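UPF0255 protein frsA (Vibrio vulnificus, PDB 4I4C) probably hydrolyses carboxylic esters as a member of the FrsA branch of the alpha/beta-hydrolase clan, and is not a cofactor-independent pyruvate decarboxylase. Local coordinates at residues K21-L26 / G136-K141; E68-R73 / T103-E108; K111-M116 / S122-S127; A128-S133 / Q206-R211; I168-I173 / K179-L184. All blocks are in the same frame, centred on the assembly; numbering follows the deposited sequence.

Contact 1. Residues K21-L26 / G136-K141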
# COMPACT_ATOMS: atom_id res chain seq x y z
N LYS A 21 12.74 -12.83 -16.40
CA LYS A 21 11.67 -12.36 -17.27
C LYS A 21 11.21 -10.97 -16.80
O LYS A 21 11.01 -10.74 -15.61
CB LYS A 21 10.52 -13.36 -17.27
CG LYS A 21 9.63 -13.30 -18.49
CD LYS A 21 8.58 -14.41 -18.46
CE LYS A 21 7.98 -14.66 -19.84
NZ LYS A 21 7.36 -13.44 -20.44
N GLU A 22 11.04 -10.06 -17.75
CA GLU A 22 10.74 -8.67 -17.42
C GLU A 22 9.29 -8.49 -16.97
O GLU A 22 8.36 -9.05 -17.57
CB GLU A 22 11.05 -7.75 -18.59
CG GLU A 22 11.06 -6.27 -18.23
CD GLU A 22 9.68 -5.62 -18.29
OE1 GLU A 22 8.93 -5.91 -19.25
OE2 GLU A 22 9.36 -4.82 -17.38
N THR A 23 9.13 -7.67 -15.94
CA THR A 23 7.85 -7.39 -15.27
C THR A 23 6.64 -7.23 -16.19
O THR A 23 5.63 -7.91 -16.01
CB THR A 23 7.97 -6.14 -14.37
OG1 THR A 23 9.12 -6.28 -13.53
CG2 THR A 23 6.73 -5.96 -13.49
N SER A 24 6.74 -6.33 -17.17
CA SER A 24 5.59 -6.08 -18.03
C SER A 24 5.19 -7.27 -18.92
O SER A 24 4.13 -7.26 -19.54
CB SER A 24 5.77 -4.81 -18.86
OG SER A 24 6.70 -4.98 -19.92
N ALA A 25 6.02 -8.31 -18.95
CA ALA A 25 5.82 -9.44 -19.86
C ALA A 25 5.32 -10.66 -19.10
O ALA A 25 4.98 -11.67 -19.69
CB ALA A 25 7.14 -9.77 -20.60
N LEU A 26 5.28 -10.54 -17.78
CA LEU A 26 4.96 -11.69 -16.93
C LEU A 26 3.54 -12.22 -17.06
O LEU A 26 3.31 -13.42 -17.22
CB LEU A 26 5.27 -11.36 -15.48
CG LEU A 26 6.78 -11.25 -15.23
CD1 LEU A 26 7.03 -10.73 -13.83
CD2 LEU A 26 7.47 -12.60 -15.44
N GLY A 136 10.74 -3.49 -6.23
CA GLY A 136 9.85 -4.60 -6.51
C GLY A 136 8.47 -4.17 -7.00
O GLY A 136 7.72 -4.96 -7.57
N TYR A 137 8.14 -2.91 -6.76
CA TYR A 137 6.83 -2.38 -7.18
C TYR A 137 6.63 -2.66 -8.66
O TYR A 137 7.57 -2.44 -9.46
CB TYR A 137 6.80 -0.87 -6.91
CG TYR A 137 5.69 -0.09 -7.57
CD1 TYR A 137 4.44 0.06 -6.96
CD2 TYR A 137 5.90 0.57 -8.78
CE1 TYR A 137 3.43 0.81 -7.56
CE2 TYR A 137 4.89 1.32 -9.39
CZ TYR A 137 3.66 1.44 -8.77
OH TYR A 137 2.66 2.21 -9.37
N PRO A 138 5.43 -3.13 -9.04
CA PRO A 138 4.23 -3.30 -8.19
C PRO A 138 4.03 -4.71 -7.59
O PRO A 138 2.89 -5.10 -7.31
CB PRO A 138 3.10 -3.03 -9.17
CG PRO A 138 3.61 -3.68 -10.44
CD PRO A 138 5.11 -3.35 -10.46
N HIS A 139 5.10 -5.47 -7.42
CA HIS A 139 5.04 -6.71 -6.65
C HIS A 139 4.15 -7.77 -7.28
O HIS A 139 3.25 -8.33 -6.63
CB HIS A 139 4.61 -6.41 -5.21
CG HIS A 139 5.39 -5.29 -4.60
ND1 HIS A 139 6.74 -5.38 -4.34
CD2 HIS A 139 5.01 -4.05 -4.21
CE1 HIS A 139 7.16 -4.25 -3.81
NE2 HIS A 139 6.13 -3.42 -3.72
N LEU A 140 4.37 -8.02 -8.57
CA LEU A 140 3.74 -9.12 -9.28
C LEU A 140 4.31 -10.43 -8.74
O LEU A 140 5.51 -10.53 -8.49
CB LEU A 140 4.01 -9.00 -10.77
CG LEU A 140 3.39 -7.77 -11.45
CD1 LEU A 140 3.48 -7.91 -12.96
CD2 LEU A 140 1.94 -7.56 -11.02
N LYS A 141 3.46 -11.43 -8.56
CA LYS A 141 3.85 -12.61 -7.77
C LYS A 141 4.87 -13.48 -8.48
O LYS A 141 5.69 -14.15 -7.85
CB LYS A 141 2.63 -13.44 -7.33
CG LYS A 141 2.01 -14.30 -8.42
CD LYS A 141 0.70 -14.93 -7.95
CE LYS A 141 0.87 -15.65 -6.61
NZ LYS A 141 -0.45 -16.02 -6.01
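P138, whose CD is reached by T23 CG2 at 4.3 Å, also covers part of its own neighbour: P138 CB stands 4.0 Å above one face of the Y137 ring, displaced toward the rim, while W57 meets Y137 edge-to-face. The cis peptide between Y137 and P138 brings the proline against that ring. The H139 imidazole folds back so that Y137 N lies 3.4 Å above one of its faces, again near the rim. With H139 N bonded to G136 O at 2.7 Å, residues 136-139 form a type VI turn, which takes the chain out of helix 121-136 on its way to helix 144-163. Beyond the turn, L140 points at T23, and its CD1 lies 3.8 Å from T23 CG2 and close to T23 O as well. In T23, OG1 lies beside the backbone N (chi1 -51°), where it pairs with D143, and this puts CG2 anti to that nitrogen, with the methyl offered to L140. On the N-terminal side, E22 is the N-cap of the short turn of helix 23-26: S24 N points almost straight at E22 OE2 (3.0 Å, 174°), and S24 OG donates to the syn lone pair of E22 OE1, so the carboxylate is gripped through both oxygens. Helix 314-323 backs the turn, with M315 and V319 against P138, while R323 binds the carbonyls of P138 and H139.

Contact 2. Residues E68-R73 / T103-E108; sequences EQVLAR and TRLGME
R104 NH1 and R73 NH1 approach to 3.2 Å, two donors without a hydrogen bond between them, and R104 NH1 has a long, weak ion pair with E101. The like charges of the arginines are probably eased by E101, whose side chain R73 also touches. The guanidinium planes are inclined by 74°, with R104 CZ over one face of the R73 group. R73 reaches across as an extended chain from CG to NE, whereas R104 bends at chi3 (105°), and its NH1 meets the R73 guanidinium at the outer margin of the two helices. Beside the arginines lies an apolar pair. V70 CG2 packs on L105 CD2 at 3.8 Å and on L105 CB at 3.9 Å, the two side chains crossing at about a right angle. These residues also supply the closest CA pair, 7.4 Å between V70 CA and L105 CA. The contact thus ties helix 64-75 to helix 98-114 through a buried valine, with charged groups along the exposed margin. V70 rests on W102 too. L105 also touches C131 of helix 121-136, and T103 touches Y132, so helix 98-114 lies between the other two.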
# COMPACT_ATOMS: atom_id res chain seq x y z
N GLU A 68 15.36 11.07 -9.01
CA GLU A 68 15.53 11.51 -10.39
C GLU A 68 16.76 10.86 -11.01
O GLU A 68 16.74 10.49 -12.18
CB GLU A 68 15.61 13.03 -10.53
CG GLU A 68 14.28 13.78 -10.27
CD GLU A 68 13.08 13.09 -10.92
OE1 GLU A 68 13.20 12.56 -12.05
OE2 GLU A 68 12.01 13.09 -10.29
N GLN A 69 17.84 10.71 -10.24
CA GLN A 69 19.04 10.04 -10.75
C GLN A 69 18.71 8.59 -11.13
O GLN A 69 19.14 8.08 -12.18
CB GLN A 69 20.20 10.10 -9.74
CG GLN A 69 20.70 11.53 -9.45
CD GLN A 69 21.82 11.59 -8.42
OE1 GLN A 69 22.20 10.57 -7.83
NE2 GLN A 69 22.36 12.79 -8.20
N VAL A 70 17.91 7.93 -10.29
CA VAL A 70 17.48 6.55 -10.54
C VAL A 70 16.62 6.48 -11.78
O VAL A 70 16.87 5.67 -12.68
CB VAL A 70 16.71 5.96 -9.33
CG1 VAL A 70 16.08 4.63 -9.70
CG2 VAL A 70 17.65 5.79 -8.14
N LEU A 71 15.62 7.34 -11.85
CA LEU A 71 14.70 7.35 -12.99
C LEU A 71 15.40 7.73 -14.29
O LEU A 71 15.07 7.20 -15.36
CB LEU A 71 13.51 8.28 -12.72
CG LEU A 71 12.55 7.80 -11.61
CD1 LEU A 71 11.46 8.85 -11.34
CD2 LEU A 71 11.91 6.47 -11.97
N ALA A 72 16.37 8.63 -14.20
CA ALA A 72 17.16 9.00 -15.38
C ALA A 72 17.98 7.83 -15.91
O ALA A 72 18.01 7.59 -17.11
CB ALA A 72 18.04 10.20 -15.08
N ARG A 73 18.64 7.09 -15.02
CA ARG A 73 19.41 5.92 -15.47
C ARG A 73 18.50 4.87 -16.12
O ARG A 73 18.91 4.14 -17.02
CB ARG A 73 20.22 5.31 -14.32
CG ARG A 73 21.46 6.10 -13.89
CD ARG A 73 22.10 5.43 -12.68
NE ARG A 73 23.42 5.98 -12.37
CZ ARG A 73 24.56 5.52 -12.87
NH1 ARG A 73 24.56 4.49 -13.70
NH2 ARG A 73 25.72 6.09 -12.53
N THR A 103 17.42 -1.03 -6.68
CA THR A 103 18.17 -1.81 -5.69
C THR A 103 19.56 -1.19 -5.46
O THR A 103 20.06 -1.19 -4.34
CB THR A 103 18.27 -3.29 -6.12
OG1 THR A 103 16.95 -3.85 -6.11
CG2 THR A 103 19.15 -4.08 -5.18
N ARG A 104 20.15 -0.64 -6.53
CA ARG A 104 21.40 0.10 -6.41
C ARG A 104 21.32 1.21 -5.39
O ARG A 104 22.24 1.41 -4.61
CB ARG A 104 21.79 0.73 -7.73
CG ARG A 104 22.48 -0.17 -8.68
CD ARG A 104 22.89 0.64 -9.91
NE ARG A 104 24.32 0.93 -9.92
CZ ARG A 104 24.94 1.49 -10.95
NH1 ARG A 104 24.25 1.82 -12.04
NH2 ARG A 104 26.26 1.71 -10.90
N LEU A 105 20.24 1.99 -5.44
CA LEU A 105 20.02 3.07 -4.48
C LEU A 105 19.83 2.50 -3.08
O LEU A 105 20.41 3.01 -2.12
CB LEU A 105 18.84 3.97 -4.88
CG LEU A 105 18.64 5.21 -4.00
CD1 LEU A 105 19.87 6.14 -3.97
CD2 LEU A 105 17.38 6.00 -4.38
N GLY A 106 19.04 1.43 -2.96
CA GLY A 106 18.95 0.74 -1.68
C GLY A 106 20.30 0.34 -1.09
O GLY A 106 20.58 0.55 0.09
N MET A 107 21.17 -0.21 -1.93
CA MET A 107 22.46 -0.69 -1.42
C MET A 107 23.37 0.45 -1.01
O MET A 107 24.23 0.28 -0.14
CB MET A 107 23.11 -1.61 -2.44
CG MET A 107 22.35 -2.91 -2.64
SD MET A 107 23.05 -3.91 -4.00
CE MET A 107 22.28 -5.50 -3.69
N GLU A 108 23.16 1.63 -1.60
CA GLU A 108 23.93 2.83 -1.29
C GLU A 108 23.53 3.38 0.08
O GLU A 108 24.38 3.87 0.85
CB GLU A 108 23.71 3.89 -2.37
CG GLU A 108 24.61 5.10 -2.24
CD GLU A 108 26.07 4.80 -2.60
OE1 GLU A 108 26.37 3.68 -3.09
OE2 GLU A 108 26.92 5.68 -2.37

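Contact 3. Residues K111-M116 / S122-S127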
# COMPACT_ATOMS: atom_id res chain seq x y z
N LYS A 111 24.92 0.94 2.52
CA LYS A 111 26.35 1.25 2.70
C LYS A 111 26.58 2.42 3.65
O LYS A 111 27.36 2.32 4.59
CB LYS A 111 27.04 1.56 1.36
CG LYS A 111 27.59 0.34 0.63
CD LYS A 111 28.70 0.73 -0.36
CE LYS A 111 28.46 0.15 -1.76
NZ LYS A 111 28.26 -1.33 -1.74
N ARG A 112 25.91 3.55 3.40
CA ARG A 112 26.02 4.69 4.31
C ARG A 112 25.60 4.32 5.74
O ARG A 112 26.09 4.91 6.70
CB ARG A 112 25.18 5.87 3.81
CG ARG A 112 25.60 6.46 2.48
CD ARG A 112 24.92 7.79 2.23
NE ARG A 112 25.30 8.39 0.95
CZ ARG A 112 24.63 8.20 -0.19
NH1 ARG A 112 23.54 7.44 -0.20
NH2 ARG A 112 25.04 8.78 -1.31
N ALA A 113 24.69 3.35 5.86
CA ALA A 113 24.19 2.91 7.16
C ALA A 113 25.29 2.34 8.07
O ALA A 113 25.27 2.53 9.28
CB ALA A 113 23.06 1.89 6.98
N GLY A 114 26.24 1.63 7.46
CA GLY A 114 27.35 1.05 8.21
C GLY A 114 28.36 2.07 8.69
O GLY A 114 29.19 1.78 9.56
N GLU A 115 28.29 3.28 8.14
CA GLU A 115 29.19 4.36 8.55
C GLU A 115 28.45 5.45 9.32
O GLU A 115 28.96 6.55 9.54
CB GLU A 115 29.95 4.93 7.34
CG GLU A 115 30.85 3.91 6.66
CD GLU A 115 31.91 3.32 7.59
OE1 GLU A 115 32.36 4.03 8.51
OE2 GLU A 115 32.28 2.14 7.39
N MET A 116 27.23 5.11 9.73
CA MET A 116 26.47 5.89 10.69
C MET A 116 26.21 5.01 11.91
O MET A 116 26.46 3.80 11.89
CB MET A 116 25.15 6.37 10.09
CG MET A 116 25.28 7.53 9.12
SD MET A 116 23.81 7.70 8.09
CE MET A 116 24.22 9.16 7.12
N SER A 122 19.80 3.94 11.60
CA SER A 122 18.44 3.41 11.59
C SER A 122 17.67 3.99 10.40
O SER A 122 17.04 3.26 9.63
CB SER A 122 17.71 3.79 12.88
OG SER A 122 16.50 3.09 13.01
N GLU A 123 17.74 5.31 10.27
CA GLU A 123 17.02 6.00 9.22
C GLU A 123 17.54 5.66 7.83
O GLU A 123 16.79 5.69 6.85
CB GLU A 123 17.06 7.50 9.46
CG GLU A 123 16.20 7.93 10.65
CD GLU A 123 14.78 7.41 10.54
OE1 GLU A 123 14.18 7.54 9.45
OE2 GLU A 123 14.27 6.86 11.55
N ALA A 124 18.83 5.33 7.74
CA ALA A 124 19.41 5.03 6.45
C ALA A 124 18.88 3.67 6.02
O ALA A 124 18.66 3.42 4.83
CB ALA A 124 20.95 5.03 6.53
N LEU A 125 18.67 2.79 6.99
CA LEU A 125 18.20 1.45 6.67
C LEU A 125 16.72 1.48 6.26
O LEU A 125 16.32 0.75 5.36
CB LEU A 125 18.47 0.45 7.81
CG LEU A 125 19.93 0.01 7.98
CD1 LEU A 125 20.17 -0.61 9.36
CD2 LEU A 125 20.33 -0.98 6.89
N PHE A 126 15.94 2.34 6.93
CA PHE A 126 14.54 2.55 6.54
C PHE A 126 14.46 3.12 5.12
O PHE A 126 13.64 2.68 4.33
CB PHE A 126 13.82 3.48 7.53
CG PHE A 126 13.35 2.79 8.79
CD1 PHE A 126 12.61 1.61 8.71
CD2 PHE A 126 13.64 3.31 10.04
CE1 PHE A 126 12.18 0.96 9.86
CE2 PHE A 126 13.21 2.67 11.20
CZ PHE A 126 12.48 1.50 11.11
N SER A 127 15.33 4.08 4.81
CA SER A 127 15.44 4.56 3.43
C SER A 127 15.75 3.44 2.44
O SER A 127 15.22 3.41 1.33
CB SER A 127 16.54 5.61 3.32
OG SER A 127 16.17 6.77 4.02
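A113 CB meets two side chains of the partner helix. It lies 3.8 Å from A124 CB and equally far from L125 CG, with L125 CD2 only slightly more distant at 4.0 Å. A124 CB in turn approaches A113 CA at 3.9 Å, so the two alanines meet methyl against backbone as well as methyl against methyl. Such small side chains let the main chains come close together, with A113 CA 5.3 Å from A124 CA. M116 closes one margin, its sulfur SD 4.2 Å from A124 CB. With its chain extended past CG, M116 brings this thioether against the alanine methyl. In L125, CG lies anti to the carbonyl carbon (chi1 -74°), and this turns the branch point toward A113, although CB itself leaves the helix obliquely to the contact.

Behind this first shell, the backbone sets the positions. Successive bonds from G114 N to K111 O and from E115 N to R112 O wind the first chain tightly, and a weak one from M116 N to A113 O brings M116 round toward the partner helix. The arrangement is a helical hairpin: helices 98-114 and 121-136 run in nearly opposite directions, joined by a short loop. Outside it, L125 also touches E159 and A160 of helix 144-163, and S122 OG bonds to the carbonyl of A160. On the far flank of helix 121-136, F126 stacks on W210 of helix 210-217 and meets Y157 edge-to-face.

Contact 4. Residues A128-S133 / Q206-R211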
# COMPACT_ATOMS: atom_id res chain seq x y z
N ALA A 128 16.61 2.52 2.86
CA ALA A 128 17.03 1.41 2.01
C ALA A 128 15.86 0.47 1.75
O ALA A 128 15.64 0.03 0.61
CB ALA A 128 18.17 0.65 2.67
N SER A 129 15.12 0.18 2.82
CA SER A 129 13.93 -0.66 2.77
C SER A 129 12.96 -0.14 1.74
O SER A 129 12.40 -0.91 0.96
CB SER A 129 13.22 -0.67 4.12
OG SER A 129 12.18 -1.63 4.10
N LEU A 130 12.76 1.17 1.76
CA LEU A 130 11.82 1.81 0.85
C LEU A 130 12.29 1.69 -0.59
O LEU A 130 11.49 1.44 -1.50
CB LEU A 130 11.65 3.28 1.21
CG LEU A 130 10.58 4.00 0.41
CD1 LEU A 130 9.25 3.28 0.58
CD2 LEU A 130 10.50 5.43 0.89
N CYS A 131 13.60 1.88 -0.80
CA CYS A 131 14.14 1.76 -2.15
C CYS A 131 13.96 0.36 -2.70
O CYS A 131 13.61 0.19 -3.86
CB CYS A 131 15.61 2.17 -2.21
SG CYS A 131 15.84 3.91 -1.90
N TYR A 132 14.19 -0.64 -1.85
CA TYR A 132 13.98 -2.04 -2.21
C TYR A 132 12.52 -2.36 -2.52
O TYR A 132 12.23 -3.15 -3.43
CB TYR A 132 14.46 -2.96 -1.08
CG TYR A 132 15.95 -2.96 -0.85
CD1 TYR A 132 16.84 -2.90 -1.92
CD2 TYR A 132 16.46 -2.99 0.44
CE1 TYR A 132 18.20 -2.89 -1.71
CE2 TYR A 132 17.84 -2.97 0.65
CZ TYR A 132 18.70 -2.92 -0.43
OH TYR A 132 20.07 -2.91 -0.24
N SER A 133 11.60 -1.80 -1.74
CA SER A 133 10.16 -1.95 -1.98
C SER A 133 9.77 -1.37 -3.34
O SER A 133 9.09 -2.03 -4.14
CB SER A 133 9.34 -1.28 -0.86
OG SER A 133 7.95 -1.33 -1.16
N GLN A 206 3.59 -3.51 3.67
CA GLN A 206 3.28 -2.95 4.99
C GLN A 206 4.44 -2.15 5.59
O GLN A 206 4.27 -1.34 6.51
CB GLN A 206 2.82 -4.05 5.94
CG GLN A 206 3.87 -5.10 6.26
CD GLN A 206 3.39 -6.00 7.37
OE1 GLN A 206 3.48 -5.65 8.53
NE2 GLN A 206 2.84 -7.16 7.01
N THR A 207 5.63 -2.39 5.04
CA THR A 207 6.84 -1.74 5.50
C THR A 207 7.06 -0.37 4.80
O THR A 207 8.10 0.25 4.97
CB THR A 207 8.08 -2.68 5.33
OG1 THR A 207 8.04 -3.29 4.04
CG2 THR A 207 8.07 -3.80 6.38
N ASP A 208 6.07 0.10 4.04
CA ASP A 208 6.23 1.34 3.28
C ASP A 208 5.70 2.57 4.02
O ASP A 208 5.55 3.63 3.42
CB ASP A 208 5.51 1.27 1.91
CG ASP A 208 6.10 0.21 0.98
OD1 ASP A 208 7.16 -0.36 1.32
OD2 ASP A 208 5.50 -0.05 -0.09
N MET A 209 5.44 2.45 5.32
CA MET A 209 4.76 3.53 6.06
C MET A 209 5.46 3.96 7.34
O MET A 209 4.82 4.50 8.25
CB MET A 209 3.32 3.10 6.39
CG MET A 209 2.46 2.90 5.14
SD MET A 209 0.91 2.04 5.45
CE MET A 209 1.48 0.41 5.96
N TRP A 210 6.77 3.71 7.40
CA TRP A 210 7.59 4.11 8.53
C TRP A 210 7.43 5.59 8.92
O TRP A 210 7.38 5.90 10.10
CB TRP A 210 9.08 3.81 8.27
CG TRP A 210 9.95 4.48 9.27
CD1 TRP A 210 10.78 5.54 9.05
CD2 TRP A 210 10.04 4.17 10.66
NE1 TRP A 210 11.41 5.90 10.22
CE2 TRP A 210 10.97 5.08 11.23
CE3 TRP A 210 9.45 3.21 11.48
CZ2 TRP A 210 11.30 5.06 12.58
CZ3 TRP A 210 9.78 3.20 12.83
CH2 TRP A 210 10.70 4.11 13.36
N ARG A 211 7.33 6.48 7.95
CA ARG A 211 7.20 7.91 8.25
C ARG A 211 5.82 8.27 8.81
O ARG A 211 5.65 9.32 9.45
CB ARG A 211 7.54 8.77 7.03
CG ARG A 211 8.96 8.54 6.53
CD ARG A 211 9.69 9.83 6.15
NE ARG A 211 11.13 9.60 5.98
CZ ARG A 211 12.01 10.51 5.58
NH1 ARG A 211 11.62 11.75 5.30
NH2 ARG A 211 13.30 10.19 5.46
O HOH W 1 9.32 -1.45 2.52
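In S133, OG is anti to the backbone N (chi1 175°), while in D208 CG is anti to the carbonyl carbon (chi1 -64°); together these torsions carry a hydroxyl and a carboxylate into bonding distance. S133 OG donates to D208 OD1 at 2.8 Å, approaching on the syn side and 19° out of the carboxylate plane. The same oxygen accepts a second bond from a water 2.7 Å away. That water also lies 2.7 Å from T207 OG1 and donates to S129 OG over a longer 3.3 Å, bridging helix 121-136 to the loop; S129 OG has its own stronger partner in the carbonyl of A153. The other carboxylate oxygen, D208 OD2, takes the backbone N-H of L205, so both oxygens of this buried group are held. In the alpha/beta-hydrolase fold this loop follows strand 193-199 and leads into helix 210-217, whose N-cap position is M209. Here the helical part of the protein meets the core. The L130 methyl CD1 lies against D208 OD1 at 4.3 Å. M209 lines a pocket holding a polyether, probably from the crystallisation liquor, which comes within about 5 Å of the D208 side chain, and Q60 of the same pocket binds the carbonyl of D208.

Contact 5. Residues I168-I173 / K179-L184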
# COMPACT_ATOMS: atom_id res chain seq x y z
N ILE A 168 10.07 -1.80 17.68
CA ILE A 168 9.28 -2.45 16.63
C ILE A 168 9.29 -3.96 16.80
O ILE A 168 10.34 -4.59 16.74
CB ILE A 168 9.77 -2.10 15.20
CG1 ILE A 168 9.83 -0.59 14.99
CG2 ILE A 168 8.85 -2.74 14.16
CD1 ILE A 168 11.12 0.05 15.42
N LYS A 169 8.11 -4.53 17.01
CA LYS A 169 7.99 -5.97 17.18
C LYS A 169 7.27 -6.60 15.99
O LYS A 169 6.23 -6.11 15.55
CB LYS A 169 7.24 -6.30 18.46
CG LYS A 169 7.88 -5.77 19.73
CD LYS A 169 6.93 -5.97 20.91
CE LYS A 169 7.45 -5.31 22.18
NZ LYS A 169 8.53 -6.09 22.85
N GLN A 170 7.81 -7.69 15.48
CA GLN A 170 7.12 -8.45 14.45
C GLN A 170 6.23 -9.52 15.11
O GLN A 170 6.73 -10.40 15.80
CB GLN A 170 8.13 -9.07 13.49
CG GLN A 170 7.51 -9.67 12.22
CD GLN A 170 8.54 -10.37 11.34
OE1 GLN A 170 9.07 -11.42 11.70
NE2 GLN A 170 8.83 -9.79 10.17
N LEU A 171 4.92 -9.41 14.92
CA LEU A 171 3.99 -10.38 15.48
C LEU A 171 3.55 -11.42 14.44
O LEU A 171 3.41 -11.13 13.25
CB LEU A 171 2.75 -9.69 16.05
CG LEU A 171 2.99 -8.33 16.70
CD1 LEU A 171 1.66 -7.64 17.01
CD2 LEU A 171 3.86 -8.44 17.95
N GLU A 172 3.35 -12.65 14.91
CA GLU A 172 2.83 -13.73 14.09
C GLU A 172 1.57 -14.27 14.76
O GLU A 172 1.62 -14.92 15.80
CB GLU A 172 3.86 -14.84 13.89
CG GLU A 172 5.05 -14.43 13.05
CD GLU A 172 5.98 -15.59 12.71
OE1 GLU A 172 5.99 -16.60 13.44
OE2 GLU A 172 6.71 -15.48 11.70
N ILE A 173 0.44 -14.00 14.12
CA ILE A 173 -0.87 -14.28 14.69
C ILE A 173 -1.53 -15.39 13.91
O ILE A 173 -1.89 -15.21 12.74
CB ILE A 173 -1.72 -13.02 14.60
CG1 ILE A 173 -1.03 -11.88 15.34
CG2 ILE A 173 -3.11 -13.28 15.17
CD1 ILE A 173 -1.61 -10.52 15.07
N LYS A 179 -0.07 -17.98 9.57
CA LYS A 179 0.03 -16.87 10.51
C LYS A 179 -0.04 -15.55 9.77
O LYS A 179 0.49 -15.40 8.66
CB LYS A 179 1.33 -16.93 11.31
CG LYS A 179 1.52 -18.19 12.13
CD LYS A 179 2.89 -18.21 12.78
CE LYS A 179 3.27 -19.61 13.24
NZ LYS A 179 2.40 -20.08 14.34
N ILE A 180 -0.70 -14.58 10.39
CA ILE A 180 -0.69 -13.21 9.92
C ILE A 180 0.54 -12.53 10.48
O ILE A 180 0.75 -12.55 11.69
CB ILE A 180 -1.93 -12.46 10.42
CG1 ILE A 180 -3.19 -12.99 9.72
CG2 ILE A 180 -1.76 -10.96 10.22
CD1 ILE A 180 -4.49 -12.48 10.34
N THR A 181 1.38 -11.96 9.61
CA THR A 181 2.56 -11.23 10.07
C THR A 181 2.29 -9.73 10.13
O THR A 181 1.96 -9.10 9.12
CB THR A 181 3.76 -11.44 9.15
OG1 THR A 181 4.07 -12.84 9.07
CG2 THR A 181 4.97 -10.70 9.70
N ALA A 182 2.46 -9.15 11.32
CA ALA A 182 2.21 -7.72 11.50
C ALA A 182 3.37 -7.04 12.22
O ALA A 182 4.12 -7.68 12.96
CB ALA A 182 0.88 -7.51 12.25
N HIS A 183 3.53 -5.74 12.00
CA HIS A 183 4.60 -5.01 12.66
C HIS A 183 4.06 -3.96 13.63
O HIS A 183 3.40 -3.01 13.22
CB HIS A 183 5.54 -4.36 11.64
CG HIS A 183 6.35 -5.33 10.85
ND1 HIS A 183 5.83 -6.09 9.83
CD2 HIS A 183 7.66 -5.68 10.94
CE1 HIS A 183 6.78 -6.85 9.31
NE2 HIS A 183 7.90 -6.62 9.97
N LEU A 184 4.36 -4.14 14.91
CA LEU A 184 3.93 -3.21 15.95
C LEU A 184 5.03 -2.22 16.29
O LEU A 184 6.09 -2.60 16.76
CB LEU A 184 3.52 -3.99 17.21
CG LEU A 184 3.05 -3.20 18.44
CD1 LEU A 184 1.74 -2.44 18.14
CD2 LEU A 184 2.87 -4.15 19.63
O HOH W 2 6.48 -14.09 9.59
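A beta hairpin forms one border of the eight-stranded mixed sheet of the alpha/beta-hydrolase fold: strand 167-175 is outermost, and strand 178-186 pairs with it before meeting strand 223-226. The two strands are antiparallel. Three hydrogen-bonded pairs, K169 with L184, L171 with A182 and I173 with I180, each supply two backbone bonds, six in all. In the middle pair L171 N lies 2.7 Å from A182 O. The return bond, from A182 N to L171 O, measures 2.9 Å. Between them lie the non-hydrogen-bonded pairs Q170 with H183 and E172 with T181. Side chains alternate accordingly. L171, I173, I180, A182 and L184 share the face that packs on helix 246-254 and on L225, and there L171 CD1 leans on L184 CB.

The opposite face is more polar. Q170 CG, anti to the backbone N (chi1 -169°), is laid over one face of the H183 ring in a CH-pi contact, 4.1 Å from its centroid and 25° off the normal. The Q170 amide is steeply inclined to that ring (75°), and Q170 CG also meets T181 CG2 at 3.7 Å. H183 ND1 is hydrogen-bonded to Q206, which fixes the ring's rotation. Farther along, a water donates both to E172 OE2, at a short 2.5 Å, and to T181 OG1 at 2.8 Å. Next to it the K179 chain crosses E172: K179 CD lies 3.6 Å from E172 OE1, while K179 NZ stays 5.1 Å from that oxygen.

In the fold
Along the chain, contacts 2 and 3 both fall within the long excursion that contact 1 closes, and contact 5 falls within the one that contact 4 closes; contacts 1 and 4 interleave. Helix 98-114 serves contacts 2 and 3, whose centres are about 15 Å apart, and helix 121-136 serves contacts 3 and 4, about 13 Å apart; contact 1 uses the turn in which that helix ends. Contacts 1 to 3 thus lie in the helical part, and contact 5 on the sheet, about 30 Å from contact 2 between centres. Contact 4 joins the two parts: Q206 reaches T181 of contact 5, W210 reaches E123 of contact 3, and S133 touches H139 of contact 1.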